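Local coordinates for TRAP dicarboxylate transporter, DctP subunit (Sulfurospirillum deleyianum, PDB 4OVS), which probably captures succinate or related dicarboxylates in the periplasm and hands them to a TRAP membrane transporter, at residues 77-82 with 237-242; 142-147 with 231-236; 165-170 with 203-208. All coordinates share one frame; numbering follows the deposited sequence.

Contact 1 (77-82 with 237-242); sequences KALKLG and LVIMSE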
ATOM      1  N   LYS A  77      11.517  -0.970  13.203  1.00 35.36           N
ATOM      2  CA  LYS A  77      12.572  -1.099  14.192  1.00 33.67           C
ATOM      3  C   LYS A  77      13.779  -1.742  13.520  1.00 34.27           C
ATOM      4  O   LYS A  77      14.912  -1.383  13.760  1.00 32.42           O
ATOM      5  CB  LYS A  77      12.083  -2.007  15.336  1.00 40.60           C
ATOM      6  CG  LYS A  77      13.175  -2.451  16.304  1.00 46.75           C
ATOM      7  CD  LYS A  77      13.047  -3.915  16.734  1.00 52.63           C
ATOM      8  CE  LYS A  77      13.679  -4.128  18.143  1.00 57.05           C
ATOM      9  NZ  LYS A  77      13.251  -5.392  18.845  1.00 58.29           N
ATOM     10  N   ALA A  78      13.509  -2.732  12.677  1.00 36.11           N
ATOM     11  CA  ALA A  78      14.569  -3.440  11.997  1.00 32.38           C
ATOM     12  C   ALA A  78      15.414  -2.474  11.213  1.00 26.24           C
ATOM     13  O   ALA A  78      16.608  -2.602  11.182  1.00 29.98           O
ATOM     14  CB  ALA A  78      13.973  -4.513  11.045  1.00 32.03           C
ATOM     15  N   LEU A  79      14.777  -1.530  10.531  1.00 28.97           N
ATOM     16  CA  LEU A  79      15.506  -0.537   9.765  1.00 32.08           C
ATOM     17  C   LEU A  79      16.245   0.401  10.735  1.00 31.36           C
ATOM     18  O   LEU A  79      17.418   0.692  10.552  1.00 30.85           O
ATOM     19  CB  LEU A  79      14.558   0.238   8.826  1.00 28.26           C
ATOM     20  CG  LEU A  79      14.622  -0.144   7.327  1.00 32.83           C
ATOM     21  CD1 LEU A  79      14.430  -1.597   7.134  1.00 30.87           C
ATOM     22  CD2 LEU A  79      13.599   0.621   6.509  1.00 41.47           C
ATOM     23  N   LYS A  80      15.586   0.831  11.805  1.00 39.04           N
ATOM     24  CA  LYS A  80      16.269   1.671  12.777  1.00 40.38           C
ATOM     25  C   LYS A  80      17.563   1.034  13.265  1.00 39.83           C
ATOM     26  O   LYS A  80      18.572   1.709  13.397  1.00 36.65           O
ATOM     27  CB  LYS A  80      15.366   2.004  13.963  1.00 40.58           C
ATOM     28  CG  LYS A  80      14.195   2.909  13.584  1.00 42.77           C
ATOM     29  CD  LYS A  80      14.543   4.398  13.708  1.00 50.69           C
ATOM     30  CE  LYS A  80      13.286   5.226  14.005  1.00 52.76           C
ATOM     31  NZ  LYS A  80      13.615   6.600  14.495  1.00 56.92           N
ATOM     32  N   LEU A  81      17.537  -0.263  13.515  1.00 33.99           N
ATOM     33  CA  LEU A  81      18.690  -0.957  14.096  1.00 34.67           C
ATOM     34  C   LEU A  81      19.701  -1.409  13.036  1.00 35.27           C
ATOM     35  O   LEU A  81      20.803  -1.826  13.380  1.00 36.97           O
ATOM     36  CB  LEU A  81      18.229  -2.191  14.878  1.00 31.29           C
ATOM     37  CG  LEU A  81      17.648  -1.997  16.273  1.00 37.88           C
ATOM     38  CD1 LEU A  81      16.594  -0.939  16.280  1.00 44.55           C
ATOM     39  CD2 LEU A  81      17.053  -3.293  16.796  1.00 39.67           C
ATOM     40  N   GLY A  82      19.321  -1.348  11.761  1.00 31.95           N
ATOM     41  CA  GLY A  82      20.178  -1.813  10.666  1.00 32.07           C
ATOM     42  C   GLY A  82      20.152  -3.306  10.369  1.00 29.95           C
ATOM     43  O   GLY A  82      20.976  -3.840   9.609  1.00 32.85           O
ATOM     44  N   LEU A 237       6.116   4.269   0.031  1.00 20.82           N
ATOM     45  CA  LEU A 237       7.283   5.144   0.016  1.00 19.49           C
ATOM     46  C   LEU A 237       8.475   4.251   0.304  1.00 23.80           C
ATOM     47  O   LEU A 237       8.515   3.544   1.318  1.00 25.85           O
ATOM     48  CB  LEU A 237       7.178   6.249   1.039  1.00 26.78           C
ATOM     49  CG  LEU A 237       8.487   7.056   1.170  1.00 29.37           C
ATOM     50  CD1 LEU A 237       8.816   7.818  -0.096  1.00 24.51           C
ATOM     51  CD2 LEU A 237       8.408   7.986   2.331  1.00 30.31           C
ATOM     52  N   VAL A 238       9.404   4.204  -0.626  1.00 22.07           N
ATOM     53  CA  VAL A 238      10.631   3.421  -0.435  1.00 20.86           C
ATOM     54  C   VAL A 238      11.476   4.158   0.581  1.00 26.48           C
ATOM     55  O   VAL A 238      11.702   5.381   0.456  1.00 23.02           O
ATOM     56  CB  VAL A 238      11.395   3.260  -1.766  1.00 23.95           C
ATOM     57  CG1 VAL A 238      12.700   2.476  -1.607  1.00 24.15           C
ATOM     58  CG2 VAL A 238      10.522   2.586  -2.796  1.00 25.53           C
ATOM     59  N   ILE A 239      11.901   3.420   1.605  1.00 22.27           N
ATOM     60  CA  ILE A 239      12.814   3.937   2.605  1.00 25.25           C
ATOM     61  C   ILE A 239      14.024   3.064   2.863  1.00 25.85           C
ATOM     62  O   ILE A 239      13.995   1.853   2.656  1.00 23.11           O
ATOM     63  CB  ILE A 239      12.160   4.155   3.958  1.00 24.22           C
ATOM     64  CG1 ILE A 239      11.472   2.865   4.412  1.00 23.77           C
ATOM     65  CG2 ILE A 239      11.184   5.328   3.891  1.00 22.20           C
ATOM     66  CD1 ILE A 239      11.069   2.933   5.836  1.00 27.35           C
HETATM   67  N   MSE A 240      15.086   3.698   3.348  1.00 23.02           N
HETATM   68  CA  MSE A 240      16.291   2.977   3.701  1.00 23.72           C
HETATM   69  C   MSE A 240      16.675   3.227   5.150  1.00 31.14           C
HETATM   70  O   MSE A 240      16.269   4.214   5.760  1.00 30.34           O
HETATM   71  CB  MSE A 240      17.457   3.339   2.785  1.00 24.26           C
HETATM   72  CG  MSE A 240      17.228   3.220   1.332  1.00 31.19           C
HETATM   73 SE   MSE A 240      18.915   3.142   0.292  1.00 42.23          SE
HETATM   74  CE  MSE A 240      19.457   5.040   0.396  1.00 29.32           C
ATOM     75  N   SER A 241      17.428   2.292   5.706  1.00 23.53           N
ATOM     76  CA  SER A 241      17.960   2.440   7.057  1.00 24.77           C
ATOM     77  C   SER A 241      19.033   3.529   7.041  1.00 29.03           C
ATOM     78  O   SER A 241      20.008   3.469   6.284  1.00 26.99           O
ATOM     79  CB  SER A 241      18.566   1.131   7.559  1.00 27.35           C
ATOM     80  OG  SER A 241      19.320   1.348   8.737  1.00 29.16           O
ATOM     81  N   GLU A 242      18.830   4.540   7.863  1.00 30.38           N
ATOM     82  CA  GLU A 242      19.794   5.629   7.982  1.00 37.81           C
ATOM     83  C   GLU A 242      21.213   5.182   8.421  1.00 37.82           C
ATOM     84  O   GLU A 242      22.221   5.728   7.936  1.00 40.14           O
ATOM     85  CB  GLU A 242      19.226   6.642   8.973  1.00 41.47           C
ATOM     86  CG  GLU A 242      19.957   7.915   9.085  1.00 45.21           C
ATOM     87  CD  GLU A 242      19.192   8.876   9.964  1.00 52.75           C
ATOM     88  OE1 GLU A 242      18.419   9.699   9.409  1.00 53.23           O
ATOM     89  OE2 GLU A 242      19.344   8.778  11.208  1.00 55.82           O
TER

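Contact 2 (142-147 with 231-236); sequences YWDAGF and HGYLGY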
ATOM      1  N   TYR A 142       8.191   7.365  -4.368  1.00 21.61           N
ATOM      2  CA  TYR A 142       6.902   6.720  -4.252  1.00 20.68           C
ATOM      3  C   TYR A 142       6.667   5.676  -5.333  1.00 23.34           C
ATOM      4  O   TYR A 142       6.990   5.909  -6.521  1.00 23.39           O
ATOM      5  CB  TYR A 142       5.789   7.748  -4.345  1.00 24.55           C
ATOM      6  CG  TYR A 142       5.776   8.760  -3.219  1.00 26.35           C
ATOM      7  CD1 TYR A 142       5.313   8.409  -1.980  1.00 24.25           C
ATOM      8  CD2 TYR A 142       6.182  10.066  -3.411  1.00 28.01           C
ATOM      9  CE1 TYR A 142       5.259   9.315  -0.944  1.00 29.15           C
ATOM     10  CE2 TYR A 142       6.146  10.995  -2.360  1.00 29.51           C
ATOM     11  CZ  TYR A 142       5.672  10.609  -1.129  1.00 29.45           C
ATOM     12  OH  TYR A 142       5.614  11.505  -0.059  1.00 32.41           O
ATOM     13  N   TRP A 143       6.085   4.552  -4.888  1.00 23.52           N
ATOM     14  CA  TRP A 143       5.612   3.431  -5.716  1.00 19.63           C
ATOM     15  C   TRP A 143       4.096   3.270  -5.619  1.00 20.82           C
ATOM     16  O   TRP A 143       3.506   3.663  -4.619  1.00 23.02           O
ATOM     17  CB  TRP A 143       6.268   2.142  -5.259  1.00 17.65           C
ATOM     18  CG  TRP A 143       7.698   1.944  -5.638  1.00 15.70           C
ATOM     19  CD1 TRP A 143       8.561   2.877  -6.126  1.00 22.61           C
ATOM     20  CD2 TRP A 143       8.448   0.737  -5.504  1.00 16.63           C
ATOM     21  NE1 TRP A 143       9.795   2.299  -6.359  1.00 19.94           N
ATOM     22  CE2 TRP A 143       9.746   0.985  -5.985  1.00 17.90           C
ATOM     23  CE3 TRP A 143       8.131  -0.566  -5.064  1.00 15.79           C
ATOM     24  CZ2 TRP A 143      10.730  -0.010  -6.051  1.00 16.59           C
ATOM     25  CZ3 TRP A 143       9.090  -1.530  -5.146  1.00 15.08           C
ATOM     26  CH2 TRP A 143      10.373  -1.260  -5.642  1.00 15.08           C
ATOM     27  N   ASP A 144       3.471   2.665  -6.658  1.00 20.99           N
ATOM     28  CA  ASP A 144       2.015   2.578  -6.830  1.00 18.91           C
ATOM     29  C   ASP A 144       1.569   1.127  -6.529  1.00 18.91           C
ATOM     30  O   ASP A 144       2.269   0.193  -6.910  1.00 19.79           O
ATOM     31  CB  ASP A 144       1.683   2.822  -8.313  1.00 20.08           C
ATOM     32  CG  ASP A 144       0.210   2.848  -8.605  1.00 22.91           C
ATOM     33  OD1 ASP A 144      -0.625   2.951  -7.680  1.00 25.60           O
ATOM     34  OD2 ASP A 144      -0.138   2.792  -9.817  1.00 29.14           O
ATOM     35  N   ALA A 145       0.448   0.971  -5.847  1.00 22.27           N
ATOM     36  CA  ALA A 145      -0.251  -0.311  -5.819  1.00 20.79           C
ATOM     37  C   ALA A 145      -1.512  -0.165  -6.624  1.00 21.86           C
ATOM     38  O   ALA A 145      -1.564  -0.646  -7.722  1.00 22.89           O
ATOM     39  CB  ALA A 145      -0.552  -0.815  -4.363  1.00 24.33           C
ATOM     40  N   GLY A 146      -2.524   0.501  -6.054  1.00 19.37           N
ATOM     41  CA  GLY A 146      -3.718   0.819  -6.770  1.00 17.46           C
ATOM     42  C   GLY A 146      -4.818   1.253  -5.829  1.00 17.15           C
ATOM     43  O   GLY A 146      -4.642   1.306  -4.617  1.00 18.50           O
ATOM     44  N   PHE A 147      -5.971   1.558  -6.406  1.00 22.19           N
ATOM     45  CA  PHE A 147      -7.144   1.859  -5.627  1.00 25.73           C
ATOM     46  C   PHE A 147      -7.696   0.589  -4.972  1.00 23.36           C
ATOM     47  O   PHE A 147      -7.509  -0.512  -5.472  1.00 20.49           O
ATOM     48  CB  PHE A 147      -8.196   2.527  -6.507  1.00 21.28           C
ATOM     49  CG  PHE A 147      -7.863   3.938  -6.860  1.00 26.12           C
ATOM     50  CD1 PHE A 147      -8.229   4.988  -6.024  1.00 27.89           C
ATOM     51  CD2 PHE A 147      -7.158   4.214  -7.999  1.00 32.29           C
ATOM     52  CE1 PHE A 147      -7.913   6.267  -6.339  1.00 30.08           C
ATOM     53  CE2 PHE A 147      -6.840   5.498  -8.311  1.00 33.37           C
ATOM     54  CZ  PHE A 147      -7.226   6.531  -7.480  1.00 30.19           C
ATOM     55  N   HIS A 231     -12.578   3.075  -3.310  1.00 28.61           N
ATOM     56  CA  HIS A 231     -13.010   4.082  -2.363  1.00 29.40           C
ATOM     57  C   HIS A 231     -11.830   4.768  -1.681  1.00 29.10           C
ATOM     58  O   HIS A 231     -11.998   5.817  -1.089  1.00 32.89           O
ATOM     59  CB  HIS A 231     -13.928   3.425  -1.351  1.00 30.05           C
ATOM     60  CG  HIS A 231     -13.240   2.375  -0.563  1.00 25.73           C
ATOM     61  ND1 HIS A 231     -13.156   1.065  -0.979  1.00 28.64           N
ATOM     62  CD2 HIS A 231     -12.515   2.463   0.572  1.00 29.16           C
ATOM     63  CE1 HIS A 231     -12.450   0.376  -0.099  1.00 26.52           C
ATOM     64  NE2 HIS A 231     -12.043   1.205   0.844  1.00 22.63           N
ATOM     65  N   GLY A 232     -10.636   4.184  -1.761  1.00 29.06           N
ATOM     66  CA  GLY A 232      -9.428   4.823  -1.238  1.00 24.75           C
ATOM     67  C   GLY A 232      -8.197   4.312  -1.984  1.00 28.10           C
ATOM     68  O   GLY A 232      -8.315   3.384  -2.802  1.00 29.88           O
ATOM     69  N   TYR A 233      -7.021   4.878  -1.709  1.00 27.59           N
ATOM     70  CA  TYR A 233      -5.817   4.548  -2.498  1.00 24.81           C
ATOM     71  C   TYR A 233      -4.745   3.918  -1.602  1.00 26.25           C
ATOM     72  O   TYR A 233      -4.656   4.242  -0.444  1.00 24.13           O
ATOM     73  CB  TYR A 233      -5.255   5.804  -3.243  1.00 31.16           C
ATOM     74  CG  TYR A 233      -3.968   5.462  -3.942  1.00 26.42           C
ATOM     75  CD1 TYR A 233      -3.975   4.818  -5.175  1.00 25.27           C
ATOM     76  CD2 TYR A 233      -2.747   5.700  -3.338  1.00 24.67           C
ATOM     77  CE1 TYR A 233      -2.772   4.419  -5.806  1.00 24.95           C
ATOM     78  CE2 TYR A 233      -1.538   5.346  -3.981  1.00 26.56           C
ATOM     79  CZ  TYR A 233      -1.575   4.695  -5.212  1.00 26.42           C
ATOM     80  OH  TYR A 233      -0.390   4.282  -5.811  1.00 25.80           O
ATOM     81  N   LEU A 234      -3.934   3.026  -2.163  1.00 24.19           N
ATOM     82  CA  LEU A 234      -2.848   2.391  -1.448  1.00 27.78           C
ATOM     83  C   LEU A 234      -1.591   2.478  -2.318  1.00 27.91           C
ATOM     84  O   LEU A 234      -1.584   2.058  -3.491  1.00 18.98           O
ATOM     85  CB  LEU A 234      -3.189   0.941  -1.124  1.00 26.18           C
ATOM     86  CG  LEU A 234      -2.394   0.225  -0.011  1.00 26.62           C
ATOM     87  CD1 LEU A 234      -3.148  -1.049   0.430  1.00 29.29           C
ATOM     88  CD2 LEU A 234      -1.008  -0.184  -0.481  1.00 25.14           C
ATOM     89  N   GLY A 235      -0.554   3.075  -1.733  1.00 27.11           N
ATOM     90  CA  GLY A 235       0.753   3.226  -2.358  1.00 23.81           C
ATOM     91  C   GLY A 235       1.866   3.149  -1.314  1.00 23.23           C
ATOM     92  O   GLY A 235       1.583   3.091  -0.128  1.00 20.51           O
ATOM     93  N   TYR A 236       3.114   3.221  -1.773  1.00 21.64           N
ATOM     94  CA  TYR A 236       4.280   2.968  -0.941  1.00 23.35           C
ATOM     95  C   TYR A 236       5.328   4.107  -1.027  1.00 21.75           C
ATOM     96  O   TYR A 236       5.421   4.805  -2.026  1.00 18.84           O
ATOM     97  CB  TYR A 236       4.941   1.691  -1.435  1.00 20.09           C
ATOM     98  CG  TYR A 236       4.009   0.522  -1.712  1.00 25.32           C
ATOM     99  CD1 TYR A 236       3.489  -0.219  -0.661  1.00 23.22           C
ATOM    100  CD2 TYR A 236       3.671   0.138  -3.017  1.00 19.09           C
ATOM    101  CE1 TYR A 236       2.643  -1.300  -0.865  1.00 20.06           C
ATOM    102  CE2 TYR A 236       2.821  -0.977  -3.236  1.00 17.80           C
ATOM    103  CZ  TYR A 236       2.333  -1.688  -2.147  1.00 20.79           C
ATOM    104  OH  TYR A 236       1.477  -2.746  -2.279  1.00 19.29           O
TER

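Contact 3 (165-170 with 203-208); sequences GQKFRI and VVDGAE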
ATOM      1  N   GLY A 165     -22.184  -3.455  10.861  1.00 37.73           N
ATOM      2  CA  GLY A 165     -22.277  -4.659  11.667  1.00 38.10           C
ATOM      3  C   GLY A 165     -21.225  -5.679  11.293  1.00 39.51           C
ATOM      4  O   GLY A 165     -21.133  -6.735  11.912  1.00 43.91           O
ATOM      5  N   GLN A 166     -20.425  -5.360  10.284  1.00 40.79           N
ATOM      6  CA  GLN A 166     -19.386  -6.270   9.822  1.00 43.72           C
ATOM      7  C   GLN A 166     -17.993  -5.899  10.352  1.00 41.85           C
ATOM      8  O   GLN A 166     -17.654  -4.721  10.488  1.00 43.16           O
ATOM      9  CB  GLN A 166     -19.352  -6.302   8.292  1.00 44.25           C
ATOM     10  CG  GLN A 166     -20.580  -6.932   7.638  1.00 42.39           C
ATOM     11  CD  GLN A 166     -20.331  -7.268   6.178  1.00 44.31           C
ATOM     12  OE1 GLN A 166     -19.320  -7.884   5.828  1.00 42.87           O
ATOM     13  NE2 GLN A 166     -21.245  -6.849   5.316  1.00 42.73           N
ATOM     14  N   LYS A 167     -17.197  -6.920  10.651  1.00 42.28           N
ATOM     15  CA  LYS A 167     -15.814  -6.735  11.071  1.00 37.94           C
ATOM     16  C   LYS A 167     -14.875  -6.679   9.858  1.00 41.96           C
ATOM     17  O   LYS A 167     -14.891  -7.568   8.993  1.00 35.41           O
ATOM     18  CB  LYS A 167     -15.369  -7.874  11.987  1.00 44.16           C
ATOM     19  CG  LYS A 167     -16.030  -7.919  13.357  1.00 48.76           C
ATOM     20  CD  LYS A 167     -15.105  -8.634  14.354  1.00 52.35           C
ATOM     21  CE  LYS A 167     -15.646  -8.658  15.784  1.00 58.77           C
ATOM     22  NZ  LYS A 167     -14.561  -8.353  16.784  1.00 61.43           N
ATOM     23  N   PHE A 168     -14.048  -5.644   9.796  1.00 36.02           N
ATOM     24  CA  PHE A 168     -13.108  -5.506   8.697  1.00 33.01           C
ATOM     25  C   PHE A 168     -11.695  -5.430   9.217  1.00 33.72           C
ATOM     26  O   PHE A 168     -11.422  -4.712  10.178  1.00 35.26           O
ATOM     27  CB  PHE A 168     -13.413  -4.238   7.895  1.00 31.99           C
ATOM     28  CG  PHE A 168     -14.579  -4.371   6.943  1.00 34.42           C
ATOM     29  CD1 PHE A 168     -14.373  -4.782   5.630  1.00 36.03           C
ATOM     30  CD2 PHE A 168     -15.857  -4.041   7.337  1.00 37.58           C
ATOM     31  CE1 PHE A 168     -15.412  -4.895   4.750  1.00 33.48           C
ATOM     32  CE2 PHE A 168     -16.918  -4.157   6.452  1.00 41.74           C
ATOM     33  CZ  PHE A 168     -16.688  -4.583   5.153  1.00 35.81           C
ATOM     34  N   ARG A 169     -10.782  -6.177   8.604  1.00 31.03           N
ATOM     35  CA  ARG A 169      -9.361  -5.910   8.810  1.00 31.25           C
ATOM     36  C   ARG A 169      -8.992  -4.536   8.225  1.00 28.51           C
ATOM     37  O   ARG A 169      -9.465  -4.173   7.152  1.00 27.90           O
ATOM     38  CB  ARG A 169      -8.516  -6.986   8.120  1.00 31.18           C
ATOM     39  CG  ARG A 169      -7.014  -6.891   8.396  1.00 28.43           C
ATOM     40  CD  ARG A 169      -6.328  -6.148   7.277  1.00 25.55           C
ATOM     41  NE  ARG A 169      -4.930  -5.837   7.551  1.00 28.09           N
ATOM     42  CZ  ARG A 169      -4.068  -5.450   6.611  1.00 26.73           C
ATOM     43  NH1 ARG A 169      -4.478  -5.374   5.347  1.00 22.54           N
ATOM     44  NH2 ARG A 169      -2.798  -5.139   6.931  1.00 29.69           N
ATOM     45  N   ILE A 170      -8.153  -3.786   8.930  1.00 26.37           N
ATOM     46  CA  ILE A 170      -7.519  -2.582   8.374  1.00 25.85           C
ATOM     47  C   ILE A 170      -6.032  -2.561   8.682  1.00 25.54           C
ATOM     48  O   ILE A 170      -5.565  -3.223   9.608  1.00 28.55           O
ATOM     49  CB  ILE A 170      -8.072  -1.303   8.981  1.00 26.86           C
ATOM     50  CG1 ILE A 170      -7.998  -1.365  10.506  1.00 28.33           C
ATOM     51  CG2 ILE A 170      -9.494  -1.094   8.535  1.00 28.28           C
ATOM     52  CD1 ILE A 170      -8.307  -0.012  11.175  1.00 35.69           C
ATOM     53  N   VAL A 203     -12.386 -14.542  11.616  1.00 38.21           N
ATOM     54  CA  VAL A 203     -12.009 -13.550  12.625  1.00 41.24           C
ATOM     55  C   VAL A 203     -12.491 -12.161  12.222  1.00 38.21           C
ATOM     56  O   VAL A 203     -12.844 -11.365  13.087  1.00 38.81           O
ATOM     57  CB  VAL A 203     -10.490 -13.506  12.869  1.00 42.39           C
ATOM     58  CG1 VAL A 203     -10.102 -12.305  13.758  1.00 41.69           C
ATOM     59  CG2 VAL A 203     -10.030 -14.808  13.481  1.00 41.32           C
ATOM     60  N   VAL A 204     -12.483 -11.883  10.915  1.00 35.86           N
ATOM     61  CA  VAL A 204     -13.128 -10.696  10.339  1.00 31.21           C
ATOM     62  C   VAL A 204     -14.026 -11.138   9.166  1.00 36.16           C
ATOM     63  O   VAL A 204     -13.820 -12.227   8.601  1.00 34.58           O
ATOM     64  CB  VAL A 204     -12.128  -9.650   9.858  1.00 33.84           C
ATOM     65  CG1 VAL A 204     -11.357  -9.035  11.020  1.00 34.38           C
ATOM     66  CG2 VAL A 204     -11.176 -10.240   8.845  1.00 30.58           C
ATOM     67  N   ASP A 205     -15.020 -10.315   8.816  1.00 32.46           N
ATOM     68  CA  ASP A 205     -15.914 -10.612   7.703  1.00 35.92           C
ATOM     69  C   ASP A 205     -15.324 -10.196   6.362  1.00 33.80           C
ATOM     70  O   ASP A 205     -15.441 -10.913   5.379  1.00 35.09           O
ATOM     71  CB  ASP A 205     -17.259  -9.916   7.899  1.00 37.78           C
ATOM     72  CG  ASP A 205     -17.937 -10.322   9.178  1.00 42.80           C
ATOM     73  OD1 ASP A 205     -18.004 -11.546   9.481  1.00 42.88           O
ATOM     74  OD2 ASP A 205     -18.410  -9.412   9.878  1.00 43.53           O
ATOM     75  N   GLY A 206     -14.684  -9.027   6.329  1.00 39.29           N
ATOM     76  CA  GLY A 206     -14.148  -8.496   5.088  1.00 38.18           C
ATOM     77  C   GLY A 206     -12.859  -7.686   5.215  1.00 33.59           C
ATOM     78  O   GLY A 206     -12.231  -7.652   6.262  1.00 31.50           O
ATOM     79  N   ALA A 207     -12.464  -7.063   4.108  1.00 29.06           N
ATOM     80  CA  ALA A 207     -11.254  -6.277   4.040  1.00 27.32           C
ATOM     81  C   ALA A 207     -11.339  -5.285   2.874  1.00 26.00           C
ATOM     82  O   ALA A 207     -12.307  -5.288   2.110  1.00 33.12           O
ATOM     83  CB  ALA A 207     -10.035  -7.204   3.882  1.00 28.49           C
ATOM     84  N   GLU A 208     -10.322  -4.438   2.735  1.00 25.82           N
ATOM     85  CA  GLU A 208     -10.186  -3.551   1.584  1.00 25.66           C
ATOM     86  C   GLU A 208      -8.792  -3.759   1.010  1.00 27.70           C
ATOM     87  O   GLU A 208      -7.815  -3.759   1.750  1.00 25.01           O
ATOM     88  CB  GLU A 208     -10.378  -2.111   2.010  1.00 27.24           C
ATOM     89  CG  GLU A 208      -9.537  -1.694   3.222  1.00 26.07           C
ATOM     90  CD  GLU A 208      -9.416  -0.136   3.401  1.00 30.35           C
ATOM     91  OE1 GLU A 208     -10.265   0.623   2.894  1.00 27.77           O
ATOM     92  OE2 GLU A 208      -8.456   0.315   4.040  1.00 27.44           O
TER
HETATM   93  O   HOH W   1      -6.606  -6.302   3.759  1.00 20.74           O
HETATM   94  O   HOH W   2      -8.232  -4.258   4.703  1.00 25.66           O

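Contact 1 (77-82 with 237-242)
A Schellman motif, which ends helix 75-81 with G82 in a positive-phi conformation, docks here onto the end of strand 233-241, where S241 is the N-cap of helix 242-247. The two structural ends share one acceptor, the carbonyl oxygen of L79. The backbone N of G82 reaches back to L79 O over 3.0 Å as part of the helix end, while the hydroxyl of S241 donates to it from across the contact, with OG 2.7 Å from L79 O. The serine approaches at a C=O...OG angle of 146° and is tilted 21° from the carbonyl plane. Its OG lies anti to the backbone N (chi1 168°), which swings the hydroxyl out toward the helix. S241 OG also accepts a weak hydrogen bond from the backbone N of F244, so one hydroxyl both donates to the last turn of one helix and caps the start of the next. Without the hydroxyl, as with an alanine here, L79 O would probably keep G82 N as its one donor of the pair, and the start of helix 242-247 would lose its side-chain cap.

Beside this polar link runs an apolar one. L79 is buried and points at the strand, its CG 4.2 Å from S241 CB, and it also rests on F137 of strand 137-152 and A87 of strand 86-87, so the helix end lies on the sheet. The side chain of I239 comes from the same strand as S241 to meet it, the two crossing at a slant. I239 in turn packs on V132 of helix 123-134. The meeting is close: the methyl CD2 of L79 presses against the methyl CD1 of I239 at 3.5 Å, closer than two methyl carbons normally sit.

Contact 2 (142-147 with 231-236)
The ring of F147 receives the edge of the Y233 ring on one face, CD1 of Y233 standing over its centre in an edge-to-face pair with centroids 5.4 Å apart and planes at 74°. At the far edge of Y233, in the ring plane, lies the carboxylate oxygen OD1 of D144, to which the phenol donates a hydrogen bond. The modelled separation of Y233 OH and D144 OD1, 2.3 Å, is very short and its exact value doubtful. D144 reaches the hydroxyl with CG anti to the backbone N (chi1 -176°), and the carboxylate is turned only 24° from the ring plane. Its other oxygen, OD2, forms a salt bridge with K113, so both oxygens are engaged. The Y236 ring has D144 O at its edge, and A145 CB presses on it obliquely, 3.6 Å from CE2 of Y236.

Between the face that carries Y233, D144 and F147 and the one that carries W143 and Y236 runs an antiparallel pairing broken by a classic beta bulge. W143 and Y236 exchange two bonds, W143 N to Y236 O and Y236 N to W143 O, each 2.9 Å. Past D144 the register slips by one, and the backbone N atoms of A145 and G146 both donate to L234 O, at 3.3 Å and 3.1 Å. L234 N answers by donating to G146 O. The bulge turns the methyl of A145 toward the other strand, where it lies 3.5 Å from Y236 OH, the phenol that hydrogen-bonds the bound succinate.

Around it, Y233 leans on L116 of helix 113-120, W143 packs on M260 of helix 253-289 and hydrogen-bonds T264 there through NE1, and G235 of strand 233-241 bonds through its backbone to F91.

Contact 3 (165-170 with 203-208)
D205 turns its carboxylate onto the backbone of K167 because its CG stands beside its own N and anti to its carbonyl carbon (chi1 -59°). OD2 of D205 then accepts from K167 N at 2.9 Å, a fairly straight bond that meets the oxygen on its anti side, 34° out of the carboxylate plane. OD1 is taken by a salt bridge to K154, so both oxygens are engaged. K167 O returns the grip, accepting D205 N at 2.8 Å and G206 N at 3.0 Å, and two neighbouring amides thus converge on one carbonyl. Two residues on, R169 N donates to G206 O and continues the pairing.

F168 swings its CD1 against this same corner, 3.3 Å from G206 C; a CB on G206 would run into CE1 of the ring. V204 lays CG1 3.8 Å from R169 N. Farther on the strands part and water fills in: one molecule donates to R169 O at 2.7 Å and accepts from E208 N. A second water sits in plane at the edge of the R169 guanidinium, bonded to NH1. That arginine belongs to the succinate site, where NH1 also bonds the ligand and NE is fixed by L190 O.

In the fold, strand 167-170 pairs in parallel with 186-189, while strand 206-209 runs antiparallel to strand 137-152, so the single bridge at F168 and G206 joins the small sheet to the large one; the F168 ring stacks on F180 of helix 174-181.

Of the six segments, 77-82 comes first, then 142-147 and 165-170. The loops close in reverse order: contact 3 at 203-208, contact 2 at 231-236 and contact 1 directly after it at 237-242, so the three sit one within another without crossing. Strand 233-241 serves contacts 2 and 1 in succession, leading from strand 137-152 to the end of helix 75-81, and V238 of contact 1 packs on W143 of contact 2. Contact 3 lies farther off, its centre about 30 Å from that of contact 1, but is linked to contact 2 by a probable hydrogen bond between H231 and E208. Contacts 2 and 3 each contribute a succinate-site residue, Y236 and R169.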